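Local atomic coordinates of esterase (Xanthomonas oryzae pv. oryzae, PDB entry 3H2G), a protein that acts as a cell wall-degrading esterase, probably hydrolysing ester bonds in the rice cell wall, and serves the bacterium in its pathogenesis on rice. Residues 16-21 and 38-43; 110-115 and 380-385; 259-264 and 282-287; 88-93 and 267-272. All coordinates share one frame; numbering follows the deposited sequence.

How the contacts relate
Contacts 1 and 2 adjoin on one flank of the hydrolase sheet, where the loop of residues 38-43 joins them: Glu38 forms a salt bridge with Arg112, and Lys41 meets Ser115 through the backbone. Contact 2 is the more buried, two helices joined by an ion pair beside apolar side chains, whereas contact 1 is only partly buried and ties a helix start to a loop. Contacts 3 and 4 form a second group in the helical region, with Leu284 packing on Leu268 and Phe269. Contact 3 lies at the surface and relies on a tryptophan between prolines; contact 4 is partly buried and rests on backbone hydrogen bonds and water bridges.

Contact 1. Residues 16-21 and 38-43; sequences YTRDAI and EQAKCN
Arg18, the first residue of helix 18-26, lays its aliphatic stem along the backbone of residues 40-43. Its CB stands close to two oxygens, 3.6 Å from Asn43 OD1 and slightly farther from Cys42 O. With CG anti to the backbone N (chi1 -176°), the methylenes run alongside the loop, and Arg18 CG comes within 3.2 Å of Ala40 O. CD rests on that same oxygen and on the carbonyl carbon of Lys41. A bend at chi3 (85°) then turns the guanidinium so that Asp19 OD1 sits over one of its faces, 3.2 Å from Arg18 NH2; this is an attraction of charges, without an N-H directed at the oxygen. At the tip, NH1 reaches water 1 through a weak bond, and the water donates weakly to Asn43 OD1. Arginine suits such a place because its stem can pack while its charge stays near solvent.

The hydrogen bond across the contact starts from the backbone: Arg18 N donates to a lone pair of Asn43 OD1, in the carbonyl plane, at 2.8 Å, though bent at the hydrogen (143°). The amide of Asn43 thus occupies an N-H of the first helical turn, while Thr17 OG1, at the N-cap, accepts from Ala20 N. The small methyl of Ala40 fits against Ile21, with Ala40 CB 3.6 Å from Ile21 CG2. Cys42 O is buried here without a polar partner in the model.

Tyr16 and Asn43 end and begin the antiparallel strands 7-16 and 43-54, Ile21 also packs on Val110 of helix 108-114, and Cys42 is held to Cys75 by a disulfide.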
loop_
_atom_site.group_PDB
_atom_site.type_symbol
_atom_site.label_atom_id
_atom_site.label_comp_id
_atom_site.label_asym_id
_atom_site.label_seq_id
_atom_site.Cartn_x
_atom_site.Cartn_y
_atom_site.Cartn_z
ATOM N N TYR A 16 -11.085 17.322 12.768
ATOM C CA TYR A 16 -10.797 18.514 11.978
ATOM C C TYR A 16 -12.100 19.040 11.404
ATOM O O TYR A 16 -12.927 18.268 10.927
ATOM C CB TYR A 16 -9.828 18.177 10.846
ATOM C CG TYR A 16 -8.600 17.467 11.344
ATOM C CD1 TYR A 16 -8.368 16.129 11.029
ATOM C CD2 TYR A 16 -7.697 18.114 12.188
ATOM C CE1 TYR A 16 -7.269 15.451 11.545
ATOM C CE2 TYR A 16 -6.597 17.445 12.711
ATOM C CZ TYR A 16 -6.390 16.114 12.387
ATOM O OH TYR A 16 -5.313 15.446 12.922
ATOM N N THR A 17 -12.279 20.355 11.453
ATOM C CA THR A 17 -13.499 20.970 10.946
ATOM C C THR A 17 -13.518 21.025 9.424
ATOM O O THR A 17 -12.476 20.986 8.771
ATOM C CB THR A 17 -13.663 22.410 11.461
ATOM O OG1 THR A 17 -12.648 23.237 10.880
ATOM C CG2 THR A 17 -13.544 22.454 12.979
ATOM N N ARG A 18 -14.720 21.121 8.870
ATOM C CA ARG A 18 -14.886 21.207 7.430
ATOM C C ARG A 18 -14.136 22.429 6.899
ATOM O O ARG A 18 -13.459 22.348 5.878
ATOM C CB ARG A 18 -16.371 21.325 7.080
ATOM C CG ARG A 18 -16.655 21.317 5.589
ATOM C CD ARG A 18 -18.134 21.537 5.284
ATOM N NE ARG A 18 -18.496 22.952 5.248
ATOM C CZ ARG A 18 -18.664 23.720 6.321
ATOM N NH1 ARG A 18 -18.508 23.218 7.538
ATOM N NH2 ARG A 18 -18.987 24.998 6.173
ATOM N N ASP A 19 -14.249 23.556 7.601
ATOM C CA ASP A 19 -13.579 24.783 7.167
ATOM C C ASP A 19 -12.058 24.687 7.219
ATOM O O ASP A 19 -11.370 25.196 6.332
ATOM C CB ASP A 19 -14.038 25.985 8.003
ATOM C CG ASP A 19 -15.488 26.356 7.751
ATOM O OD1 ASP A 19 -15.996 26.075 6.644
ATOM O OD2 ASP A 19 -16.116 26.944 8.659
ATOM N N ALA A 20 -11.532 24.050 8.259
ATOM C CA ALA A 20 -10.088 23.890 8.395
ATOM C C ALA A 20 -9.571 23.072 7.213
ATOM O O ALA A 20 -8.517 23.366 6.649
ATOM C CB ALA A 20 -9.757 23.188 9.708
ATOM N N ILE A 21 -10.323 22.043 6.838
ATOM C CA ILE A 21 -9.937 21.195 5.717
ATOM C C ILE A 21 -10.015 21.981 4.405
ATOM O O ILE A 21 -9.120 21.887 3.569
ATOM C CB ILE A 21 -10.833 19.932 5.651
ATOM C CG1 ILE A 21 -10.593 19.077 6.904
ATOM C CG2 ILE A 21 -10.521 19.125 4.390
ATOM C CD1 ILE A 21 -11.501 17.866 7.034
ATOM N N GLU A 38 -11.385 23.116 -4.480
ATOM C CA GLU A 38 -12.197 22.104 -3.812
ATOM C C GLU A 38 -12.554 22.493 -2.385
ATOM O O GLU A 38 -11.712 22.985 -1.636
ATOM C CB GLU A 38 -11.447 20.770 -3.789
ATOM C CG GLU A 38 -12.206 19.615 -4.408
ATOM C CD GLU A 38 -11.385 18.345 -4.445
ATOM O OE1 GLU A 38 -11.127 17.769 -3.368
ATOM O OE2 GLU A 38 -10.987 17.931 -5.554
ATOM N N GLN A 39 -13.808 22.267 -2.011
ATOM C CA GLN A 39 -14.262 22.581 -0.663
ATOM C C GLN A 39 -14.697 21.305 0.045
ATOM O O GLN A 39 -15.361 20.453 -0.544
ATOM C CB GLN A 39 -15.428 23.569 -0.705
ATOM C CG GLN A 39 -15.055 24.948 -1.228
ATOM C CD GLN A 39 -16.224 25.913 -1.199
ATOM O OE1 GLN A 39 -16.825 26.146 -0.150
ATOM N NE2 GLN A 39 -16.553 26.479 -2.353
ATOM N N ALA A 40 -14.309 21.173 1.308
ATOM C CA ALA A 40 -14.677 19.997 2.086
ATOM C C ALA A 40 -16.163 20.059 2.390
ATOM O O ALA A 40 -16.749 21.141 2.441
ATOM C CB ALA A 40 -13.881 19.957 3.391
ATOM N N LYS A 41 -16.784 18.901 2.576
ATOM C CA LYS A 41 -18.201 18.885 2.904
ATOM C C LYS A 41 -18.418 18.280 4.283
ATOM O O LYS A 41 -19.496 18.413 4.857
ATOM C CB LYS A 41 -19.001 18.088 1.869
ATOM C CG LYS A 41 -18.734 16.596 1.872
ATOM C CD LYS A 41 -19.970 15.815 1.428
ATOM C CE LYS A 41 -20.469 16.265 0.066
ATOM N NZ LYS A 41 -21.691 15.516 -0.345
ATOM N N CYS A 42 -17.380 17.644 4.820
ATOM C CA CYS A 42 -17.473 16.976 6.118
ATOM C C CYS A 42 -16.382 17.325 7.120
ATOM O O CYS A 42 -15.260 17.673 6.741
ATOM C CB CYS A 42 -17.414 15.455 5.915
ATOM S SG CYS A 42 -18.545 14.805 4.651
ATOM N N ASN A 43 -16.722 17.225 8.404
ATOM C CA ASN A 43 -15.738 17.416 9.462
ATOM C C ASN A 43 -15.156 15.998 9.467
ATOM O O ASN A 43 -15.817 15.065 9.004
ATOM C CB ASN A 43 -16.393 17.681 10.828
ATOM C CG ASN A 43 -17.218 18.957 10.862
ATOM O OD1 ASN A 43 -16.787 20.010 10.392
ATOM N ND2 ASN A 43 -18.409 18.869 11.450
HETATM O O HOH W 1 -19.251 20.623 9.090
#

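Contact 2. Residues 110-115 and 380-385; sequences VTRLAS and TKESCI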
loop_
_atom_site.group_PDB
_atom_site.type_symbol
_atom_site.label_atom_id
_atom_site.label_comp_id
_atom_site.label_asym_id
_atom_site.label_seq_id
_atom_site.Cartn_x
_atom_site.Cartn_y
_atom_site.Cartn_z
ATOM N N VAL A 110 -7.558 12.516 4.543
ATOM C CA VAL A 110 -8.466 13.401 5.264
ATOM C C VAL A 110 -9.074 14.457 4.342
ATOM O O VAL A 110 -10.293 14.598 4.260
ATOM C CB VAL A 110 -7.739 14.145 6.413
ATOM C CG1 VAL A 110 -8.644 15.232 6.990
ATOM C CG2 VAL A 110 -7.336 13.164 7.501
ATOM N N THR A 111 -8.212 15.187 3.645
ATOM C CA THR A 111 -8.641 16.277 2.775
ATOM C C THR A 111 -9.381 15.936 1.492
ATOM O O THR A 111 -10.205 16.725 1.033
ATOM C CB THR A 111 -7.440 17.179 2.400
ATOM O OG1 THR A 111 -6.530 16.455 1.560
ATOM C CG2 THR A 111 -6.705 17.622 3.651
ATOM N N ARG A 112 -9.106 14.773 0.909
ATOM C CA ARG A 112 -9.753 14.409 -0.347
ATOM C C ARG A 112 -10.843 13.349 -0.257
ATOM O O ARG A 112 -11.754 13.328 -1.078
ATOM C CB ARG A 112 -8.704 13.919 -1.346
ATOM C CG ARG A 112 -7.565 14.883 -1.591
ATOM C CD ARG A 112 -8.037 16.143 -2.289
ATOM N NE ARG A 112 -6.905 17.003 -2.623
ATOM C CZ ARG A 112 -6.980 18.068 -3.412
ATOM N NH1 ARG A 112 -8.140 18.417 -3.955
ATOM N NH2 ARG A 112 -5.887 18.776 -3.669
ATOM N N LEU A 113 -10.743 12.464 0.728
ATOM C CA LEU A 113 -11.709 11.379 0.855
ATOM C C LEU A 113 -12.668 11.478 2.041
ATOM O O LEU A 113 -13.883 11.570 1.851
ATOM C CB LEU A 113 -10.954 10.046 0.889
ATOM C CG LEU A 113 -10.175 9.738 -0.401
ATOM C CD1 LEU A 113 -9.300 8.515 -0.201
ATOM C CD2 LEU A 113 -11.153 9.517 -1.555
ATOM N N ALA A 114 -12.135 11.455 3.258
ATOM C CA ALA A 114 -12.986 11.537 4.443
ATOM C C ALA A 114 -13.794 12.832 4.456
ATOM O O ALA A 114 -14.943 12.854 4.902
ATOM C CB ALA A 114 -12.136 11.441 5.711
ATOM N N SER A 115 -13.189 13.909 3.963
ATOM C CA SER A 115 -13.849 15.211 3.937
ATOM C C SER A 115 -15.007 15.238 2.952
ATOM O O SER A 115 -15.804 16.178 2.947
ATOM C CB SER A 115 -12.852 16.299 3.553
ATOM O OG SER A 115 -12.480 16.173 2.191
ATOM N N THR A 380 2.053 10.815 -7.524
ATOM C CA THR A 380 0.825 10.094 -7.856
ATOM C C THR A 380 -0.107 9.845 -6.684
ATOM O O THR A 380 -1.291 9.587 -6.883
ATOM C CB THR A 380 1.115 8.725 -8.519
ATOM O OG1 THR A 380 1.719 7.840 -7.565
ATOM C CG2 THR A 380 2.045 8.896 -9.711
ATOM N N LYS A 381 0.411 9.917 -5.461
ATOM C CA LYS A 381 -0.433 9.665 -4.300
ATOM C C LYS A 381 -1.660 10.571 -4.263
ATOM O O LYS A 381 -2.788 10.085 -4.328
ATOM C CB LYS A 381 0.359 9.818 -3.000
ATOM C CG LYS A 381 -0.444 9.402 -1.773
ATOM C CD LYS A 381 0.318 9.691 -0.492
ATOM C CE LYS A 381 -0.500 9.321 0.727
ATOM N NZ LYS A 381 0.192 9.716 1.985
ATOM N N GLU A 382 -1.459 11.882 -4.167
ATOM C CA GLU A 382 -2.613 12.771 -4.122
ATOM C C GLU A 382 -3.277 12.967 -5.478
ATOM O O GLU A 382 -4.501 13.013 -5.562
ATOM C CB GLU A 382 -2.251 14.135 -3.527
ATOM C CG GLU A 382 -3.469 15.055 -3.424
ATOM C CD GLU A 382 -3.206 16.318 -2.634
ATOM O OE1 GLU A 382 -2.204 17.005 -2.926
ATOM O OE2 GLU A 382 -4.013 16.632 -1.730
ATOM N N SER A 383 -2.482 13.076 -6.541
ATOM C CA SER A 383 -3.040 13.266 -7.880
ATOM C C SER A 383 -3.997 12.137 -8.246
ATOM O O SER A 383 -5.096 12.375 -8.754
ATOM C CB SER A 383 -1.921 13.340 -8.923
ATOM O OG SER A 383 -1.156 14.522 -8.761
ATOM N N CYS A 384 -3.570 10.906 -7.997
ATOM C CA CYS A 384 -4.398 9.747 -8.298
ATOM C C CYS A 384 -5.585 9.609 -7.356
ATOM O O CYS A 384 -6.661 9.185 -7.772
ATOM C CB CYS A 384 -3.560 8.473 -8.257
ATOM S SG CYS A 384 -2.712 8.090 -9.820
ATOM N N ILE A 385 -5.398 9.948 -6.082
ATOM C CA ILE A 385 -6.512 9.863 -5.143
ATOM C C ILE A 385 -7.638 10.741 -5.689
ATOM O O ILE A 385 -8.800 10.333 -5.721
ATOM C CB ILE A 385 -6.111 10.355 -3.728
ATOM C CG1 ILE A 385 -5.303 9.269 -3.012
ATOM C CG2 ILE A 385 -7.355 10.709 -2.917
ATOM C CD1 ILE A 385 -4.745 9.697 -1.668
HETATM O O HOH W 2 -4.065 17.502 0.959
#
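Arg112 and Glu382 form the salt bridge between these two helices. Arg112 NE donates to Glu382 OE2 at 3.0 Å along a nearly straight bond (167°), and NH2 adds a weak bond to the same oxygen. Glu382 reaches across with CG anti to the backbone N (chi1 -178°) and its chain extended. The oxygen lies in the guanidinium plane but is itself approached from above the carboxylate plane, the two flat groups standing almost perpendicular. Beside the ion pair, Ile385 supplies the apolar contact: its CG2 lies 3.8 Å from Arg112 CB and also touches Leu113 CG, so one branch of a beta-branched residue touches both neighbours.

In the next shell, water 2 donates to Glu382 OE2 and lies 2.7 Å from Thr111 OG1, giving the carboxylate oxygen a third partner. Arg112 NH1 also holds Glu38.

The two short segments run in roughly the same direction, their axes crossing at 32° and 10.6 Å apart. Helix 376-396 carries His377 in its first turn, probably the histidine of a Ser-His-Asp triad, and its packing beside the sheet, with Ile385 on Ile205 of strand 198-205, is that of the C-terminal helix of an alpha/beta hydrolase.

Contact 3. Residues 259-264 and 282-287; sequences DPWAAK and DTLPSI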
loop_
_atom_site.group_PDB
_atom_site.type_symbol
_atom_site.label_atom_id
_atom_site.label_comp_id
_atom_site.label_asym_id
_atom_site.label_seq_id
_atom_site.Cartn_x
_atom_site.Cartn_y
_atom_site.Cartn_z
ATOM N N ASP A 259 29.795 -7.490 2.442
ATOM C CA ASP A 259 30.020 -6.814 3.712
ATOM C C ASP A 259 30.266 -5.350 3.366
ATOM O O ASP A 259 30.673 -5.035 2.247
ATOM C CB ASP A 259 31.232 -7.402 4.451
ATOM C CG ASP A 259 32.437 -7.601 3.551
ATOM O OD1 ASP A 259 32.440 -7.089 2.409
ATOM O OD2 ASP A 259 33.393 -8.274 3.997
ATOM N N PRO A 260 30.002 -4.430 4.308
ATOM C CA PRO A 260 29.497 -4.638 5.667
ATOM C C PRO A 260 27.968 -4.656 5.701
ATOM O O PRO A 260 27.356 -4.727 6.765
ATOM C CB PRO A 260 30.056 -3.433 6.410
ATOM C CG PRO A 260 29.878 -2.354 5.399
ATOM C CD PRO A 260 30.349 -3.011 4.101
ATOM N N TRP A 261 27.363 -4.601 4.521
ATOM C CA TRP A 261 25.912 -4.561 4.387
ATOM C C TRP A 261 25.167 -5.781 4.920
ATOM O O TRP A 261 24.106 -5.646 5.532
ATOM C CB TRP A 261 25.567 -4.326 2.918
ATOM C CG TRP A 261 26.444 -3.272 2.319
ATOM C CD1 TRP A 261 27.318 -3.420 1.281
ATOM C CD2 TRP A 261 26.585 -1.922 2.773
ATOM N NE1 TRP A 261 27.999 -2.246 1.062
ATOM C CE2 TRP A 261 27.567 -1.309 1.966
ATOM C CE3 TRP A 261 25.977 -1.170 3.790
ATOM C CZ2 TRP A 261 27.958 0.022 2.142
ATOM C CZ3 TRP A 261 26.367 0.156 3.964
ATOM C CH2 TRP A 261 27.348 0.735 3.143
ATOM N N ALA A 262 25.725 -6.966 4.704
ATOM C CA ALA A 262 25.089 -8.200 5.157
ATOM C C ALA A 262 24.730 -8.201 6.643
ATOM O O ALA A 262 23.654 -8.660 7.030
ATOM C CB ALA A 262 25.991 -9.398 4.833
ATOM N N ALA A 263 25.627 -7.684 7.476
ATOM C CA ALA A 263 25.395 -7.661 8.917
ATOM C C ALA A 263 24.472 -6.546 9.401
ATOM O O ALA A 263 23.974 -6.600 10.525
ATOM C CB ALA A 263 26.736 -7.575 9.651
ATOM N N LYS A 264 24.224 -5.543 8.569
ATOM C CA LYS A 264 23.379 -4.436 9.003
ATOM C C LYS A 264 22.025 -4.297 8.320
ATOM O O LYS A 264 21.197 -3.495 8.754
ATOM C CB LYS A 264 24.133 -3.116 8.840
ATOM C CG LYS A 264 24.399 -2.735 7.396
ATOM C CD LYS A 264 24.971 -1.323 7.286
ATOM C CE LYS A 264 23.974 -0.274 7.760
ATOM N NZ LYS A 264 24.526 1.113 7.667
ATOM N N ASP A 282 22.313 8.408 3.659
ATOM C CA ASP A 282 23.106 7.337 3.062
ATOM C C ASP A 282 23.340 6.133 3.972
ATOM O O ASP A 282 24.469 5.656 4.083
ATOM C CB ASP A 282 24.472 7.878 2.621
ATOM C CG ASP A 282 24.367 9.160 1.826
ATOM O OD1 ASP A 282 23.551 9.219 0.885
ATOM O OD2 ASP A 282 25.113 10.112 2.141
ATOM N N THR A 283 22.294 5.634 4.618
ATOM C CA THR A 283 22.466 4.479 5.492
ATOM C C THR A 283 22.979 3.301 4.670
ATOM O O THR A 283 23.802 2.513 5.138
ATOM C CB THR A 283 21.150 4.099 6.183
ATOM O OG1 THR A 283 20.172 3.747 5.197
ATOM C CG2 THR A 283 20.638 5.269 6.998
ATOM N N LEU A 284 22.483 3.190 3.443
ATOM C CA LEU A 284 22.905 2.143 2.521
ATOM C C LEU A 284 23.468 2.851 1.293
ATOM O O LEU A 284 23.186 4.028 1.064
ATOM C CB LEU A 284 21.721 1.259 2.117
ATOM C CG LEU A 284 21.042 0.459 3.232
ATOM C CD1 LEU A 284 19.951 -0.424 2.632
ATOM C CD2 LEU A 284 22.074 -0.390 3.962
ATOM N N PRO A 285 24.282 2.153 0.489
ATOM C CA PRO A 285 24.837 2.815 -0.694
ATOM C C PRO A 285 23.779 3.257 -1.702
ATOM O O PRO A 285 22.655 2.752 -1.704
ATOM C CB PRO A 285 25.792 1.765 -1.262
ATOM C CG PRO A 285 25.186 0.470 -0.815
ATOM C CD PRO A 285 24.762 0.764 0.598
ATOM N N SER A 286 24.141 4.219 -2.546
ATOM C CA SER A 286 23.230 4.708 -3.567
ATOM C C SER A 286 23.166 3.690 -4.709
ATOM O O SER A 286 24.039 2.828 -4.836
ATOM C CB SER A 286 23.693 6.080 -4.071
ATOM O OG SER A 286 25.084 6.089 -4.329
ATOM N N ILE A 287 22.127 3.793 -5.532
ATOM C CA ILE A 287 21.902 2.865 -6.637
ATOM C C ILE A 287 23.078 2.678 -7.602
ATOM O O ILE A 287 23.243 1.605 -8.183
ATOM C CB ILE A 287 20.649 3.287 -7.440
ATOM C CG1 ILE A 287 20.181 2.135 -8.326
ATOM C CG2 ILE A 287 20.947 4.536 -8.254
ATOM C CD1 ILE A 287 19.692 0.926 -7.538
#
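Pro285 points its CD at one face of the Trp261 indole, the tightly packed part of this contact. Pro285 CD lies 3.5 Å from the centroid of the six-membered ring and only 7° off its normal, a CH-pi interaction. Proline suits the spot because its rigid ring presents the CD methylene, polarised by the ring nitrogen next to it, to the electron-rich face. The opposite face carries Pro260 CD, displaced toward the rim, so the indole is sandwiched between two prolines; the cis peptide before Pro260 belongs to this turn. Leu284 extends the apolar patch obliquely, with its CD2 4.0 Å from Trp261 CE3, and continues inward onto helix 231-246.

The other side is looser and polar. Lys264 packs little, its CE 4.2 Å from Leu284 CD2, and its task is at the tip: NZ donates to Thr283 O at 3.0 Å, approaching with a 23° tilt from the carbonyl plane. A bend at chi3 (-64°) directs the ammonium group there, and lysine can span the distance while keeping its charge near the surface.

Tyr293 of helix 290-293 meets the indole with its ring obliquely and also touches Pro285. These residues belong to the helical region inserted between sheet strands 198-205 and 328-332, consistent with a lid-like substrate-recognition module added to an alpha/beta hydrolase core.

Contact 4. Residues 88-93 and 267-272; sequences TEALRA and PLFPGK
Gly271 N donates to Ala90 O at 2.7 Å, almost head-on to the carbonyl (C=O...N 171°) and with an N-H angle of 163°. Gly271 answers through its own carbonyl: Arg92 N bonds to a lone pair of Gly271 O at 3.0 Å. Water 5 donates to that same oxygen and accepts from Ala93 N. Glycine fits here because Pro267 O packs close against its alpha carbon, on the side where a side chain would begin. Within residues 88-93, Glu89 OE2 uses its anti lone pair to accept from Leu91 N.

The two backbone bonds make an isolated bridge of parallel type between Leu91 and Gly271, joining the loop after strand 79-85 of the alpha/beta hydrolase sheet to a loop of the helical region. In relatives that first loop commonly contributes to the oxyanion hole.

Outward, a bend at chi3 (-80°) lays the guanidinium of Arg92 against Pro270, whose CG stands over one face, toward the rim, 3.6 Å above the plane. Arg92 NH1 and NH2 donate to waters 3 and 4, which lie within hydrogen-bonding distance of Pro267 O and Pro270 O; water 3 lies at the guanidinium edge, in its plane. Beyond the bridge, Leu91 CD1 is pressed close to Lys272 O, at 3.3 Å. Deeper, Ala90 CB approaches Phe269 CD1 at 4.3 Å, and the Phe269 ring meets that of Tyr237 from helix 231-246.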
loop_
_atom_site.group_PDB
_atom_site.type_symbol
_atom_site.label_atom_id
_atom_site.label_comp_id
_atom_site.label_asym_id
_atom_site.label_seq_id
_atom_site.Cartn_x
_atom_site.Cartn_y
_atom_site.Cartn_z
ATOM N N THR A 88 5.162 1.874 1.348
ATOM C CA THR A 88 6.274 1.260 2.069
ATOM C C THR A 88 6.628 2.005 3.348
ATOM O O THR A 88 6.822 3.224 3.341
ATOM C CB THR A 88 7.539 1.181 1.188
ATOM O OG1 THR A 88 7.207 0.567 -0.063
ATOM C CG2 THR A 88 8.618 0.343 1.877
ATOM N N GLU A 89 6.710 1.261 4.446
ATOM C CA GLU A 89 7.046 1.829 5.746
ATOM C C GLU A 89 8.145 0.998 6.399
ATOM O O GLU A 89 7.932 -0.171 6.730
ATOM C CB GLU A 89 5.813 1.846 6.655
ATOM C CG GLU A 89 6.095 2.409 8.040
ATOM C CD GLU A 89 6.546 3.854 7.986
ATOM O OE1 GLU A 89 5.695 4.724 7.714
ATOM O OE2 GLU A 89 7.749 4.119 8.202
ATOM N N ALA A 90 9.314 1.606 6.581
ATOM C CA ALA A 90 10.453 0.924 7.191
ATOM C C ALA A 90 10.587 1.202 8.688
ATOM O O ALA A 90 11.345 0.517 9.376
ATOM C CB ALA A 90 11.742 1.315 6.475
ATOM N N LEU A 91 9.875 2.210 9.190
ATOM C CA LEU A 91 9.938 2.525 10.621
ATOM C C LEU A 91 8.914 1.640 11.317
ATOM O O LEU A 91 7.711 1.888 11.244
ATOM C CB LEU A 91 9.617 4.003 10.881
ATOM C CG LEU A 91 9.827 4.477 12.329
ATOM C CD1 LEU A 91 11.319 4.528 12.639
ATOM C CD2 LEU A 91 9.209 5.855 12.530
ATOM N N ARG A 92 9.404 0.605 11.990
ATOM C CA ARG A 92 8.551 -0.359 12.680
ATOM C C ARG A 92 7.423 0.212 13.536
ATOM O O ARG A 92 6.289 -0.253 13.454
ATOM C CB ARG A 92 9.413 -1.287 13.546
ATOM C CG ARG A 92 8.610 -2.136 14.529
ATOM C CD ARG A 92 9.483 -3.116 15.295
ATOM N NE ARG A 92 9.784 -4.309 14.509
ATOM C CZ ARG A 92 10.994 -4.639 14.068
ATOM N NH1 ARG A 92 12.040 -3.862 14.333
ATOM N NH2 ARG A 92 11.158 -5.751 13.363
ATOM N N ALA A 93 7.728 1.222 14.343
ATOM C CA ALA A 93 6.737 1.805 15.251
ATOM C C ALA A 93 5.688 2.734 14.638
ATOM O O ALA A 93 4.701 3.072 15.292
ATOM C CB ALA A 93 7.461 2.534 16.383
ATOM N N PRO A 267 18.148 -5.720 10.456
ATOM C CA PRO A 267 17.555 -4.861 11.492
ATOM C C PRO A 267 16.894 -3.577 10.976
ATOM O O PRO A 267 16.173 -2.910 11.713
ATOM C CB PRO A 267 18.742 -4.551 12.407
ATOM C CG PRO A 267 19.622 -5.757 12.242
ATOM C CD PRO A 267 19.563 -5.999 10.757
ATOM N N LEU A 268 17.133 -3.233 9.713
ATOM C CA LEU A 268 16.570 -2.012 9.133
ATOM C C LEU A 268 15.187 -2.166 8.502
ATOM O O LEU A 268 14.483 -1.174 8.295
ATOM C CB LEU A 268 17.504 -1.470 8.047
ATOM C CG LEU A 268 18.933 -1.048 8.390
ATOM C CD1 LEU A 268 19.696 -0.793 7.093
ATOM C CD2 LEU A 268 18.905 0.209 9.262
ATOM N N PHE A 269 14.787 -3.398 8.207
ATOM C CA PHE A 269 13.520 -3.612 7.518
ATOM C C PHE A 269 12.514 -4.562 8.161
ATOM O O PHE A 269 12.490 -5.750 7.842
ATOM C CB PHE A 269 13.825 -4.085 6.093
ATOM C CG PHE A 269 14.677 -3.123 5.307
ATOM C CD1 PHE A 269 14.152 -1.910 4.866
ATOM C CD2 PHE A 269 16.007 -3.420 5.021
ATOM C CE1 PHE A 269 14.938 -1.005 4.150
ATOM C CE2 PHE A 269 16.805 -2.522 4.305
ATOM C CZ PHE A 269 16.267 -1.313 3.869
ATOM N N PRO A 270 11.656 -4.051 9.062
ATOM C CA PRO A 270 11.565 -2.660 9.519
ATOM C C PRO A 270 12.486 -2.431 10.713
ATOM O O PRO A 270 12.990 -3.387 11.301
ATOM C CB PRO A 270 10.093 -2.524 9.891
ATOM C CG PRO A 270 9.800 -3.858 10.487
ATOM C CD PRO A 270 10.483 -4.822 9.518
ATOM N N GLY A 271 12.698 -1.170 11.074
ATOM C CA GLY A 271 13.572 -0.880 12.195
ATOM C C GLY A 271 13.368 0.486 12.820
ATOM O O GLY A 271 12.258 1.015 12.846
ATOM N N LYS A 272 14.459 1.061 13.315
ATOM C CA LYS A 272 14.428 2.360 13.978
ATOM C C LYS A 272 14.518 3.559 13.038
ATOM O O LYS A 272 14.526 4.703 13.492
ATOM C CB LYS A 272 15.566 2.433 15.002
ATOM C CG LYS A 272 15.492 1.371 16.090
ATOM C CD LYS A 272 14.254 1.562 16.952
ATOM C CE LYS A 272 14.156 0.498 18.031
ATOM N NZ LYS A 272 12.952 0.698 18.884
HETATM O O HOH W 3 15.080 -3.878 13.948
HETATM O O HOH W 4 13.678 -5.913 11.542
HETATM O O HOH W 5 10.607 1.957 14.982
#